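Local coordinates for EvdO2 (Micromonospora carbonacea, PDB 4XAB), which probably catalyses an oxidative cyclization in orthosomycin antibiotic biosynthesis, as a metal-dependent oxygenase with a double-stranded beta-helix fold, at residues Gly143-Thr148 and His209-Pro214; Glu110-Ala115 and Val230-Ser235; Cys159-Pro164 and Ala196-Leu201; Pro173-Asp178 and Gly185-Asp190. All blocks are in the same frame, centred on the assembly; numbering follows the deposited sequence. Where two conformers were deposited one is given.

Contact 1 (Gly143-Thr148 and His209-Pro214)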
loop_
_atom_site.group_PDB
_atom_site.type_symbol
_atom_site.label_atom_id
_atom_site.label_comp_id
_atom_site.label_asym_id
_atom_site.label_seq_id
_atom_site.Cartn_x
_atom_site.Cartn_y
_atom_site.Cartn_z
ATOM N N GLY A 143 -1.223 -13.454 0.438
ATOM C CA GLY A 143 -1.966 -12.217 0.365
ATOM C C GLY A 143 -1.372 -11.192 -0.547
ATOM O O GLY A 143 -0.280 -11.363 -1.096
ATOM N N LEU A 144 -2.098 -10.096 -0.689
ATOM C CA LEU A 144 -1.626 -9.017 -1.534
ATOM C C LEU A 144 -2.265 -7.708 -1.108
ATOM O O LEU A 144 -3.178 -7.672 -0.264
ATOM C CB LEU A 144 -1.920 -9.324 -3.011
ATOM C CG LEU A 144 -3.348 -9.706 -3.444
ATOM C CD1 LEU A 144 -4.312 -8.524 -3.386
ATOM C CD2 LEU A 144 -3.341 -10.268 -4.865
ATOM N N SER A 145 -1.768 -6.636 -1.702
ATOM C CA SER A 145 -2.279 -5.289 -1.491
ATOM C C SER A 145 -2.669 -4.678 -2.829
ATOM O O SER A 145 -1.963 -4.857 -3.808
ATOM C CB SER A 145 -1.229 -4.394 -0.835
ATOM O OG SER A 145 -0.936 -4.858 0.471
ATOM N N ILE A 146 -3.778 -3.947 -2.834
ATOM C CA ILE A 146 -4.242 -3.195 -4.004
ATOM C C ILE A 146 -4.254 -1.720 -3.622
ATOM O O ILE A 146 -5.066 -1.273 -2.797
ATOM C CB ILE A 146 -5.643 -3.669 -4.467
ATOM C CG1 ILE A 146 -5.604 -5.147 -4.840
ATOM C CG2 ILE A 146 -6.092 -2.889 -5.682
ATOM C CD1 ILE A 146 -6.985 -5.764 -5.133
ATOM N N TRP A 147 -3.300 -0.996 -4.201
ATOM C CA TRP A 147 -2.995 0.402 -3.931
ATOM C C TRP A 147 -3.668 1.242 -5.008
ATOM O O TRP A 147 -3.148 1.320 -6.112
ATOM C CB TRP A 147 -1.465 0.572 -3.957
ATOM C CG TRP A 147 -0.807 1.857 -3.479
ATOM C CD1 TRP A 147 -0.352 2.132 -2.212
ATOM C CD2 TRP A 147 -0.414 2.979 -4.292
ATOM N NE1 TRP A 147 0.248 3.374 -2.183
ATOM C CE2 TRP A 147 0.225 3.912 -3.442
ATOM C CE3 TRP A 147 -0.558 3.291 -5.647
ATOM C CZ2 TRP A 147 0.716 5.141 -3.907
ATOM C CZ3 TRP A 147 -0.064 4.520 -6.108
ATOM C CH2 TRP A 147 0.562 5.422 -5.239
ATOM N N THR A 148 -4.827 1.825 -4.705
ATOM C CA THR A 148 -5.565 2.622 -5.698
ATOM C C THR A 148 -5.235 4.085 -5.480
ATOM O O THR A 148 -5.406 4.595 -4.369
ATOM C CB THR A 148 -7.092 2.437 -5.585
ATOM O OG1 THR A 148 -7.439 1.064 -5.796
ATOM C CG2 THR A 148 -7.836 3.331 -6.597
ATOM N N HIS A 209 0.448 -5.789 -5.316
ATOM C CA HIS A 209 1.674 -6.547 -5.060
ATOM C C HIS A 209 1.530 -7.566 -3.952
ATOM O O HIS A 209 0.793 -7.375 -2.979
ATOM C CB HIS A 209 2.875 -5.633 -4.731
ATOM C CG HIS A 209 2.683 -4.755 -3.531
ATOM N ND1 HIS A 209 2.228 -3.456 -3.628
ATOM C CD2 HIS A 209 2.925 -4.974 -2.215
ATOM C CE1 HIS A 209 2.171 -2.924 -2.421
ATOM N NE2 HIS A 209 2.596 -3.818 -1.547
ATOM N N ASP A 210 2.278 -8.640 -4.131
ATOM C CA ASP A 210 2.357 -9.737 -3.165
ATOM C C ASP A 210 2.965 -9.284 -1.831
ATOM O O ASP A 210 3.746 -8.339 -1.784
ATOM C CB ASP A 210 3.181 -10.877 -3.765
ATOM C CG ASP A 210 3.179 -12.126 -2.898
ATOM O OD1 ASP A 210 4.119 -12.326 -2.092
ATOM O OD2 ASP A 210 2.224 -12.906 -3.021
ATOM N N PHE A 211 2.606 -9.965 -0.747
ATOM C CA PHE A 211 3.177 -9.672 0.558
ATOM C C PHE A 211 4.707 -9.732 0.569
ATOM O O PHE A 211 5.347 -9.123 1.438
ATOM C CB PHE A 211 2.626 -10.652 1.605
ATOM C CG PHE A 211 1.257 -10.303 2.117
ATOM C CD1 PHE A 211 0.645 -9.113 1.774
ATOM C CD2 PHE A 211 0.583 -11.185 2.952
ATOM C CE1 PHE A 211 -0.619 -8.797 2.259
ATOM C CE2 PHE A 211 -0.673 -10.868 3.446
ATOM C CZ PHE A 211 -1.274 -9.676 3.093
ATOM N N ARG A 212 5.305 -10.473 -0.361
ATOM C CA ARG A 212 6.765 -10.634 -0.329
ATOM C C ARG A 212 7.500 -9.812 -1.402
ATOM O O ARG A 212 8.722 -9.851 -1.490
ATOM C CB ARG A 212 7.128 -12.113 -0.463
ATOM C CG ARG A 212 8.379 -12.517 0.294
ATOM C CD ARG A 212 8.521 -14.029 0.335
ATOM N NE ARG A 212 7.781 -14.641 1.435
ATOM C CZ ARG A 212 7.881 -15.926 1.767
ATOM N NH1 ARG A 212 8.673 -16.724 1.066
ATOM N NH2 ARG A 212 7.189 -16.416 2.786
ATOM N N THR A 213 6.775 -9.062 -2.220
ATOM C CA THR A 213 7.473 -8.253 -3.217
ATOM C C THR A 213 8.100 -7.001 -2.609
ATOM O O THR A 213 7.396 -6.176 -2.043
ATOM C CB THR A 213 6.517 -7.832 -4.342
ATOM O OG1 THR A 213 5.858 -8.998 -4.829
ATOM C CG2 THR A 213 7.285 -7.144 -5.484
ATOM N N PRO A 214 9.430 -6.847 -2.738
ATOM C CA PRO A 214 10.026 -5.619 -2.192
ATOM C C PRO A 214 9.522 -4.382 -2.926
ATOM O O PRO A 214 9.370 -4.405 -4.161
ATOM C CB PRO A 214 11.534 -5.816 -2.422
ATOM C CG PRO A 214 11.709 -7.307 -2.577
ATOM C CD PRO A 214 10.445 -7.756 -3.292
HETATM O O HOH W 1 1.609 -13.865 -0.398
HETATM O O HOH W 2 1.180 -6.543 -0.093
#
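Beside the metal site of a double-stranded beta-helix, the strand of His209, paired with that of Ser145, runs out into a turn from which Phe211 packs on Gly143. Ser145 and His209 form a hydrogen-bonded pair: Ser145 N gives to His209 O at 3.0 Å, and His209 N returns a bond to Ser145 O. A third bond, Phe211 N to Gly143 O at 3.2 Å, reaches its acceptor from above the carbonyl plane, 43° out of it, where the chain is leaving the sheet.

Phe211 lays its ring flat over the Gly143 backbone, with Gly143 CA 3.7 Å from the ring centroid; a glycine suits this place, since a beta carbon would run into the ring. With Phe211 cut back to an alanine, the Gly143 peptide would probably lose its aromatic cover and a gap would open beside Val232. Ser145 is small enough to set its CB over one face of the His209 imidazole, 4.2 Å from the centroid, while water 2 joins Ser145 OG to His209 O.

CG of His209 sits between its backbone N and carbonyl carbon (chi1 59°), which carries the ring to the Ser145 face. There ND1 bonds Tyr162 OH and NE2 bonds Asp131, a nickel ligand, so His209 is a second-shell residue. Asp210 OD1 accepts from Arg212 N at 2.8 Å, an Asx turn within the type I turn from Asp210 to Thr213. This turn leads to His215, which with His129 and Asp131 holds the nickel, the two-histidine, one-carboxylate site typical of double-stranded beta-helix oxygenases.

Contact 2 (Glu110-Ala115 and Val230-Ser235)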
loop_
_atom_site.group_PDB
_atom_site.type_symbol
_atom_site.label_atom_id
_atom_site.label_comp_id
_atom_site.label_asym_id
_atom_site.label_seq_id
_atom_site.Cartn_x
_atom_site.Cartn_y
_atom_site.Cartn_z
ATOM N N GLU A 110 -9.628 -12.596 4.162
ATOM C CA GLU A 110 -9.744 -11.534 5.149
ATOM C C GLU A 110 -9.246 -10.243 4.522
ATOM O O GLU A 110 -8.431 -10.277 3.603
ATOM C CB GLU A 110 -8.945 -11.873 6.402
ATOM C CG GLU A 110 -9.526 -13.055 7.155
ATOM C CD GLU A 110 -8.639 -13.526 8.284
ATOM O OE1 GLU A 110 -8.000 -12.675 8.938
ATOM O OE2 GLU A 110 -8.582 -14.753 8.506
ATOM N N PHE A 111 -9.731 -9.109 5.008
ATOM C CA PHE A 111 -9.367 -7.845 4.383
ATOM C C PHE A 111 -9.451 -6.665 5.328
ATOM O O PHE A 111 -10.114 -6.720 6.363
ATOM C CB PHE A 111 -10.262 -7.586 3.158
ATOM C CG PHE A 111 -11.732 -7.745 3.440
ATOM C CD1 PHE A 111 -12.376 -8.945 3.176
ATOM C CD2 PHE A 111 -12.466 -6.704 3.985
ATOM C CE1 PHE A 111 -13.727 -9.096 3.443
ATOM C CE2 PHE A 111 -13.816 -6.856 4.262
ATOM C CZ PHE A 111 -14.445 -8.050 3.986
ATOM N N TYR A 112 -8.761 -5.595 4.957
ATOM C CA TYR A 112 -8.927 -4.315 5.627
ATOM C C TYR A 112 -8.430 -3.195 4.719
ATOM O O TYR A 112 -7.742 -3.439 3.719
ATOM C CB TYR A 112 -8.188 -4.291 6.973
ATOM C CG TYR A 112 -6.696 -4.493 6.866
ATOM C CD1 TYR A 112 -6.144 -5.771 6.897
ATOM C CD2 TYR A 112 -5.833 -3.405 6.739
ATOM C CE1 TYR A 112 -4.780 -5.960 6.793
ATOM C CE2 TYR A 112 -4.463 -3.589 6.637
ATOM C CZ TYR A 112 -3.948 -4.867 6.670
ATOM O OH TYR A 112 -2.593 -5.056 6.569
ATOM N N GLY A 113 -8.778 -1.965 5.079
ATOM C CA GLY A 113 -8.415 -0.799 4.292
ATOM C C GLY A 113 -7.281 -0.032 4.939
ATOM O O GLY A 113 -6.966 -0.226 6.109
ATOM N N HIS A 114 -6.663 0.854 4.173
ATOM C CA HIS A 114 -5.559 1.652 4.677
ATOM C C HIS A 114 -5.487 2.924 3.822
ATOM O O HIS A 114 -5.406 2.846 2.598
ATOM C CB HIS A 114 -4.250 0.846 4.633
ATOM C CG HIS A 114 -3.049 1.594 5.126
ATOM N ND1 HIS A 114 -1.760 1.233 4.793
ATOM C CD2 HIS A 114 -2.939 2.675 5.934
ATOM C CE1 HIS A 114 -0.910 2.066 5.367
ATOM N NE2 HIS A 114 -1.598 2.948 6.067
ATOM N N ALA A 115 -5.551 4.083 4.471
ATOM C CA ALA A 115 -5.541 5.357 3.760
ATOM C C ALA A 115 -4.221 6.067 3.973
ATOM O O ALA A 115 -3.694 6.108 5.089
ATOM C CB ALA A 115 -6.693 6.231 4.206
ATOM N N VAL A 230 -5.646 1.835 0.059
ATOM C CA VAL A 230 -5.047 0.518 -0.056
ATOM C C VAL A 230 -5.994 -0.517 0.522
ATOM O O VAL A 230 -6.495 -0.357 1.633
ATOM C CB VAL A 230 -3.683 0.440 0.682
ATOM C CG1 VAL A 230 -3.060 -0.923 0.474
ATOM C CG2 VAL A 230 -2.735 1.532 0.185
ATOM N N LEU A 231 -6.252 -1.575 -0.237
ATOM C CA LEU A 231 -7.013 -2.702 0.280
ATOM C C LEU A 231 -6.092 -3.898 0.362
ATOM O O LEU A 231 -5.376 -4.210 -0.584
ATOM C CB LEU A 231 -8.213 -3.001 -0.613
ATOM C CG LEU A 231 -9.367 -2.016 -0.473
ATOM C CD1 LEU A 231 -10.338 -2.193 -1.641
ATOM C CD2 LEU A 231 -10.072 -2.247 0.870
ATOM N N VAL A 232 -6.084 -4.538 1.522
ATOM C CA VAL A 232 -5.290 -5.732 1.748
ATOM C C VAL A 232 -6.200 -6.950 1.812
ATOM O O VAL A 232 -7.206 -6.918 2.485
ATOM C CB VAL A 232 -4.494 -5.604 3.046
ATOM C CG1 VAL A 232 -3.792 -6.912 3.365
ATOM C CG2 VAL A 232 -3.516 -4.439 2.920
ATOM N N PHE A 233 -5.860 -7.989 1.057
ATOM C CA PHE A 233 -6.620 -9.234 1.036
ATOM C C PHE A 233 -5.668 -10.361 1.374
ATOM O O PHE A 233 -4.568 -10.436 0.815
ATOM C CB PHE A 233 -7.266 -9.471 -0.342
ATOM C CG PHE A 233 -8.344 -8.477 -0.686
ATOM C CD1 PHE A 233 -8.060 -7.348 -1.456
ATOM C CD2 PHE A 233 -9.641 -8.658 -0.230
ATOM C CE1 PHE A 233 -9.056 -6.441 -1.761
ATOM C CE2 PHE A 233 -10.639 -7.748 -0.533
ATOM C CZ PHE A 233 -10.339 -6.630 -1.303
ATOM N N MET A 234 -6.087 -11.255 2.261
ATOM C CA MET A 234 -5.169 -12.287 2.712
ATOM C C MET A 234 -5.892 -13.542 3.156
ATOM O O MET A 234 -7.068 -13.503 3.505
ATOM C CB MET A 234 -4.325 -11.756 3.858
ATOM C CG MET A 234 -5.144 -11.455 5.077
ATOM S SD MET A 234 -4.214 -10.410 6.200
ATOM C CE MET A 234 -5.424 -10.135 7.483
ATOM N N SER A 235 -5.162 -14.650 3.162
ATOM C CA SER A 235 -5.711 -15.914 3.637
ATOM C C SER A 235 -5.679 -15.953 5.150
ATOM O O SER A 235 -4.982 -15.158 5.786
ATOM C CB SER A 235 -4.903 -17.082 3.094
ATOM O OG SER A 235 -3.645 -17.123 3.748
#
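Glu110, Tyr112 and His114 pair with Met234, Val232 and Val230 through backbone hydrogen bonds between antiparallel strands. The bond from Val232 N to Tyr112 O is almost straight, 178° at the hydrogen, whereas that from His114 N to Val230 O is weak. Between these pairs the carbonyls also receive CA-H contacts, such as Phe111 CA to Val232 O at 3.0 Å.

Aromatic contact dominates the Tyr112 face. With CG between the backbone N and carbonyl carbon (chi1 61°), the phenol ring leans over its neighbour and takes Val232 CB against one face, 3.9 Å from the centroid. A beta-branched valine suits this spot because CG1 and CG2 spread beneath the ring. Met234 CE meets the ring edge, and its unbranched chain also reaches Glu110, whose OE1 is held by a salt bridge to Arg141.

Apolar packing marks the other face, where Phe111 CB touches Phe233 CD2 at 3.6 Å and Leu231 CD2 reaches Gly113 CA. The Leu231 and Phe233 face backs onto helix 89-102, and that of His114, with its side chain about 7 Å from the nickel, looks toward the metal site, as in the major sheet of a double-stranded beta-helix.

Contact 3 (Cys159-Pro164 and Ala196-Leu201)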
loop_
_atom_site.group_PDB
_atom_site.type_symbol
_atom_site.label_atom_id
_atom_site.label_comp_id
_atom_site.label_asym_id
_atom_site.label_seq_id
_atom_site.Cartn_x
_atom_site.Cartn_y
_atom_site.Cartn_z
ATOM N N CYS A 159 5.351 7.614 -6.470
ATOM C CA CYS A 159 4.752 6.345 -6.872
ATOM C C CYS A 159 5.604 5.190 -6.347
ATOM O O CYS A 159 6.718 5.397 -5.873
ATOM C CB CYS A 159 4.607 6.263 -8.396
ATOM S SG CYS A 159 6.144 5.997 -9.279
ATOM N N LEU A 160 5.066 3.976 -6.409
ATOM C CA LEU A 160 5.775 2.792 -5.939
ATOM C C LEU A 160 6.760 2.282 -6.979
ATOM O O LEU A 160 6.542 2.414 -8.182
ATOM C CB LEU A 160 4.782 1.671 -5.589
ATOM C CG LEU A 160 3.816 2.034 -4.455
ATOM C CD1 LEU A 160 2.955 0.855 -4.034
ATOM C CD2 LEU A 160 4.585 2.571 -3.276
ATOM N N HIS A 161 7.831 1.686 -6.478
ATOM C CA HIS A 161 8.824 0.986 -7.270
ATOM C C HIS A 161 8.910 -0.424 -6.718
ATOM O O HIS A 161 8.830 -0.607 -5.505
ATOM C CB HIS A 161 10.205 1.640 -7.165
ATOM C CG HIS A 161 10.231 3.098 -7.513
ATOM N ND1 HIS A 161 11.118 3.624 -8.429
ATOM C CD2 HIS A 161 9.537 4.150 -7.017
ATOM C CE1 HIS A 161 10.944 4.932 -8.508
ATOM N NE2 HIS A 161 9.988 5.277 -7.663
ATOM N N TYR A 162 9.123 -1.401 -7.586
ATOM C CA TYR A 162 9.221 -2.798 -7.162
ATOM C C TYR A 162 10.508 -3.488 -7.576
ATOM O O TYR A 162 11.150 -3.091 -8.543
ATOM C CB TYR A 162 8.061 -3.604 -7.746
ATOM C CG TYR A 162 6.715 -3.174 -7.266
ATOM C CD1 TYR A 162 5.868 -2.447 -8.089
ATOM C CD2 TYR A 162 6.277 -3.507 -6.003
ATOM C CE1 TYR A 162 4.620 -2.077 -7.663
ATOM C CE2 TYR A 162 5.049 -3.128 -5.560
ATOM C CZ TYR A 162 4.215 -2.405 -6.393
ATOM O OH TYR A 162 2.966 -2.036 -5.949
ATOM N N LEU A 163 10.865 -4.551 -6.852
ATOM C CA LEU A 163 11.908 -5.466 -7.307
ATOM C C LEU A 163 11.252 -6.675 -7.955
ATOM O O LEU A 163 10.761 -7.554 -7.249
ATOM C CB LEU A 163 12.800 -5.925 -6.145
ATOM C CG LEU A 163 13.942 -6.822 -6.627
ATOM C CD1 LEU A 163 14.987 -5.984 -7.327
ATOM C CD2 LEU A 163 14.564 -7.619 -5.478
ATOM N N PRO A 164 11.224 -6.721 -9.299
ATOM C CA PRO A 164 10.538 -7.821 -9.986
ATOM C C PRO A 164 11.083 -9.179 -9.579
ATOM O O PRO A 164 12.303 -9.372 -9.569
ATOM C CB PRO A 164 10.824 -7.553 -11.469
ATOM C CG PRO A 164 11.119 -6.079 -11.545
ATOM C CD PRO A 164 11.830 -5.765 -10.250
ATOM N N ALA A 196 15.201 -1.993 -9.880
ATOM C CA ALA A 196 13.833 -1.567 -9.597
ATOM C C ALA A 196 13.067 -1.147 -10.847
ATOM O O ALA A 196 13.639 -0.668 -11.840
ATOM C CB ALA A 196 13.831 -0.415 -8.589
ATOM N N VAL A 197 11.754 -1.310 -10.774
ATOM C CA VAL A 197 10.856 -0.876 -11.828
ATOM C C VAL A 197 9.786 0.036 -11.229
ATOM O O VAL A 197 9.163 -0.323 -10.241
ATOM C CB VAL A 197 10.212 -2.097 -12.535
ATOM C CG1 VAL A 197 9.160 -1.634 -13.505
ATOM C CG2 VAL A 197 11.288 -2.912 -13.260
ATOM N N ALA A 198 9.579 1.218 -11.813
ATOM C CA ALA A 198 8.608 2.162 -11.257
ATOM C C ALA A 198 7.245 1.971 -11.884
ATOM O O ALA A 198 7.152 1.594 -13.048
ATOM C CB ALA A 198 9.078 3.618 -11.456
ATOM N N CYS A 199 6.203 2.274 -11.115
ATOM C CA CYS A 199 4.826 2.089 -11.555
ATOM C C CYS A 199 3.995 3.360 -11.451
ATOM O O CYS A 199 3.134 3.479 -10.571
ATOM C CB CYS A 199 4.168 0.971 -10.740
ATOM S SG CYS A 199 4.853 -0.637 -11.156
ATOM N N PRO A 200 4.233 4.316 -12.362
ATOM C CA PRO A 200 3.362 5.492 -12.357
ATOM C C PRO A 200 1.926 5.118 -12.723
ATOM O O PRO A 200 1.700 4.107 -13.395
ATOM C CB PRO A 200 3.997 6.398 -13.412
ATOM C CG PRO A 200 5.441 5.978 -13.448
ATOM C CD PRO A 200 5.359 4.478 -13.299
ATOM N N LEU A 201 0.978 5.921 -12.250
ATOM C CA LEU A 201 -0.446 5.669 -12.426
ATOM C C LEU A 201 -1.185 6.955 -12.692
ATOM O O LEU A 201 -0.768 8.024 -12.246
ATOM C CB LEU A 201 -1.054 5.022 -11.187
ATOM C CG LEU A 201 -0.500 3.650 -10.802
ATOM C CD1 LEU A 201 -1.073 3.250 -9.464
ATOM C CD2 LEU A 201 -0.818 2.583 -11.867
HETATM O O HOH W 3 2.590 3.479 -7.860
#
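Tyr162 and Cys199 make the tight, buried side of this contact. Cys199 SG meets the phenol ring at its edge, in the ring plane, 3.7 Å from Tyr162 CD1: a sulfur-aromatic contact. SG is placed there by a first torsion that sets it opposite the carbonyl carbon (chi1 -70°). A cysteine is compact enough to sit at the ring edge, where it also touches Phe23; Phe23 stacks on Tyr162. The backbone is equally close, with Tyr162 and Val197 exchanging two hydrogen bonds of 2.9 Å and Cys199 N giving to Leu160 O. At the Leu160 end a water takes over from direct pairing: water 3 spans Leu160 N and Cys199 O.

The opposite face is looser and nearer solvent. Ala198 CB rests on one face of the His161 imidazole, 3.9 Å from the centroid and displaced toward the rim, where a methyl group is small enough to let the ring lie close. Replacing His161 by a serine would probably leave the Ala198 methyl without its ring and Tyr216 without its edge-to-face partner.

The chemistry is therefore two-sided: sulfur and aromatic packing hold the Tyr162 ring, which probably helps to position the hydroxyl that bonds His209 beside the metal site.

Contact 4 (Pro173-Asp178 and Gly185-Asp190)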
loop_
_atom_site.group_PDB
_atom_site.type_symbol
_atom_site.label_atom_id
_atom_site.label_comp_id
_atom_site.label_asym_id
_atom_site.label_seq_id
_atom_site.Cartn_x
_atom_site.Cartn_y
_atom_site.Cartn_z
ATOM N N PRO A 173 16.742 -9.273 5.093
ATOM C CA PRO A 173 16.998 -8.698 6.413
ATOM C C PRO A 173 16.404 -7.297 6.510
ATOM O O PRO A 173 16.641 -6.470 5.635
ATOM C CB PRO A 173 18.526 -8.662 6.494
ATOM C CG PRO A 173 18.982 -9.743 5.569
ATOM C CD PRO A 173 17.977 -9.724 4.430
ATOM N N HIS A 174 15.633 -7.040 7.555
ATOM C CA HIS A 174 15.102 -5.701 7.772
ATOM C C HIS A 174 15.578 -5.175 9.116
ATOM O O HIS A 174 15.970 -5.936 10.003
ATOM C CB HIS A 174 13.564 -5.684 7.737
ATOM C CG HIS A 174 12.966 -5.819 6.368
ATOM N ND1 HIS A 174 13.145 -6.933 5.573
ATOM C CD2 HIS A 174 12.147 -4.991 5.672
ATOM C CE1 HIS A 174 12.470 -6.780 4.443
ATOM N NE2 HIS A 174 11.862 -5.607 4.478
ATOM N N HIS A 175 15.535 -3.863 9.271
ATOM C CA HIS A 175 15.786 -3.263 10.571
ATOM C C HIS A 175 14.866 -2.079 10.727
ATOM O O HIS A 175 14.342 -1.568 9.745
ATOM C CB HIS A 175 17.245 -2.850 10.718
ATOM C CG HIS A 175 17.748 -1.988 9.608
ATOM N ND1 HIS A 175 17.773 -0.611 9.686
ATOM C CD2 HIS A 175 18.262 -2.305 8.396
ATOM C CE1 HIS A 175 18.271 -0.118 8.566
ATOM N NE2 HIS A 175 18.581 -1.125 7.770
ATOM N N HIS A 176 14.641 -1.660 11.961
ATOM C CA HIS A 176 13.881 -0.447 12.165
ATOM C C HIS A 176 14.689 0.734 11.657
ATOM O O HIS A 176 15.904 0.797 11.841
ATOM C CB HIS A 176 13.505 -0.283 13.637
ATOM C CG HIS A 176 12.306 -1.088 14.028
ATOM N ND1 HIS A 176 12.392 -2.237 14.784
ATOM C CD2 HIS A 176 10.996 -0.931 13.729
ATOM C CE1 HIS A 176 11.182 -2.735 14.957
ATOM N NE2 HIS A 176 10.317 -1.965 14.325
ATOM N N ILE A 177 14.010 1.657 10.995
ATOM C CA ILE A 177 14.633 2.899 10.564
ATOM C C ILE A 177 15.259 3.589 11.782
ATOM O O ILE A 177 16.375 4.107 11.710
ATOM C CB ILE A 177 13.606 3.808 9.863
ATOM C CG1 ILE A 177 13.152 3.155 8.550
ATOM C CG2 ILE A 177 14.188 5.184 9.634
ATOM C CD1 ILE A 177 11.790 3.607 8.046
ATOM N N ASP A 178 14.544 3.544 12.904
ATOM C CA ASP A 178 15.050 3.971 14.209
ATOM C C ASP A 178 14.572 2.987 15.270
ATOM O O ASP A 178 13.373 2.878 15.521
ATOM C CB ASP A 178 14.571 5.385 14.544
ATOM C CG ASP A 178 15.198 5.946 15.818
ATOM O OD1 ASP A 178 15.737 5.178 16.651
ATOM O OD2 ASP A 178 15.145 7.181 15.992
ATOM N N GLY A 185 8.794 2.664 11.009
ATOM C CA GLY A 185 8.686 1.504 10.140
ATOM C C GLY A 185 9.998 0.776 9.953
ATOM O O GLY A 185 11.002 1.091 10.620
ATOM N N LEU A 186 9.970 -0.192 9.039
ATOM C CA LEU A 186 11.100 -1.067 8.744
ATOM C C LEU A 186 11.723 -0.746 7.393
ATOM O O LEU A 186 11.064 -0.178 6.516
ATOM C CB LEU A 186 10.643 -2.533 8.740
ATOM C CG LEU A 186 10.132 -3.140 10.046
ATOM C CD1 LEU A 186 9.524 -4.524 9.740
ATOM C CD2 LEU A 186 11.265 -3.276 11.019
ATOM N N MET A 187 12.986 -1.122 7.216
ATOM C CA MET A 187 13.606 -1.039 5.902
ATOM C C MET A 187 14.600 -2.157 5.683
ATOM O O MET A 187 15.071 -2.775 6.640
ATOM C CB MET A 187 14.309 0.308 5.719
ATOM C CG MET A 187 15.505 0.486 6.613
ATOM S SD MET A 187 16.302 2.068 6.257
ATOM C CE MET A 187 16.669 1.847 4.521
ATOM N N THR A 188 14.911 -2.413 4.414
ATOM C CA THR A 188 16.009 -3.307 4.082
ATOM C C THR A 188 17.024 -2.566 3.218
ATOM O O THR A 188 16.656 -1.675 2.457
ATOM C CB THR A 188 15.526 -4.590 3.353
ATOM O OG1 THR A 188 16.656 -5.437 3.113
ATOM C CG2 THR A 188 14.806 -4.282 2.027
ATOM N N ASP A 189 18.297 -2.922 3.362
ATOM C CA ASP A 189 19.367 -2.373 2.533
ATOM C C ASP A 189 19.654 -3.306 1.366
ATOM O O ASP A 189 20.499 -3.030 0.524
ATOM C CB ASP A 189 20.653 -2.182 3.345
ATOM C CG ASP A 189 20.507 -1.159 4.456
ATOM O OD1 ASP A 189 19.817 -0.136 4.249
ATOM O OD2 ASP A 189 21.095 -1.376 5.538
ATOM N N ASP A 190 18.951 -4.427 1.331
ATOM C CA ASP A 190 19.326 -5.514 0.442
ATOM C C ASP A 190 18.516 -5.574 -0.838
ATOM O O ASP A 190 18.171 -6.654 -1.317
ATOM C CB ASP A 190 19.233 -6.835 1.217
ATOM C CG ASP A 190 20.300 -6.933 2.299
ATOM O OD1 ASP A 190 21.481 -6.699 1.973
ATOM O OD2 ASP A 190 19.973 -7.212 3.474
HETATM O O HOH W 4 19.348 -5.023 5.168
HETATM O O HOH W 5 11.670 2.761 12.735
#
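This is a short beta hairpin at the periphery of the fold, its centre about 17 Å from the centre of the chain, in which three successive histidines each receive an aliphatic group on a ring face. Its frame is the hydrogen-bonded pair His175 and Met187, which exchange two backbone bonds of 2.9 Å. Ile177 N adds a nearly straight bond to Gly185 O. Gly185 has a positive phi, and a side chain there would press on the carbonyl of the preceding residue.

Thr188 CB stands over the centre of the His174 ring, 3.9 Å from the centroid. Its hydroxyl, anti to the backbone N (chi1 -178°), gives to Pro173 O at 2.7 Å and accepts from Asp190 N, closing an ST turn. The ring nitrogens of His174 bind Leu172 O and Gln130 N, which fixes its rotation.

His175 and Met187 run side by side, with Met187 CG over the ring and only 3.4 Å from His175 CE1; the flexible thioether bends at its third torsion, and SD also touches Ile177 CG1. His175 ND1 bonds His176 O, while NE2 makes a weak bond to Asp189 OD2. Leu186 CD2 lies over the His176 ring, 3.7 Å from the centroid. Water 4 ties Pro173 O to Asp189 N and Asp190 OD2. Beyond the CH-pi contacts and ST turn added here, the reciprocal His175 and Met187 bonds mark an antiparallel beta hairpin.

Contacts 1 and 2 share one large sheet: strand 139-149 lies between the partners 206-210 and 226-234, and the backbone of Leu144 and Ile146 probably hydrogen-bonds to that of Phe233 and Leu231. Contact 1 is the most buried, joining backbone pairing to a second-shell histidine; contact 2, partly buried, relies on regular strand pairing and apolar faces. Contact 3 belongs to the smaller three-stranded sheet, across the chain's centre from contact 2, and meets contact 1 through Tyr162 and His209. Contact 4 is peripheral, touches none of the others, and mixes aliphatic side chains with histidine rings, aspartates and bridging waters. In sequence, each of contacts 2, 1 and 3 encloses the next, down to the hairpin.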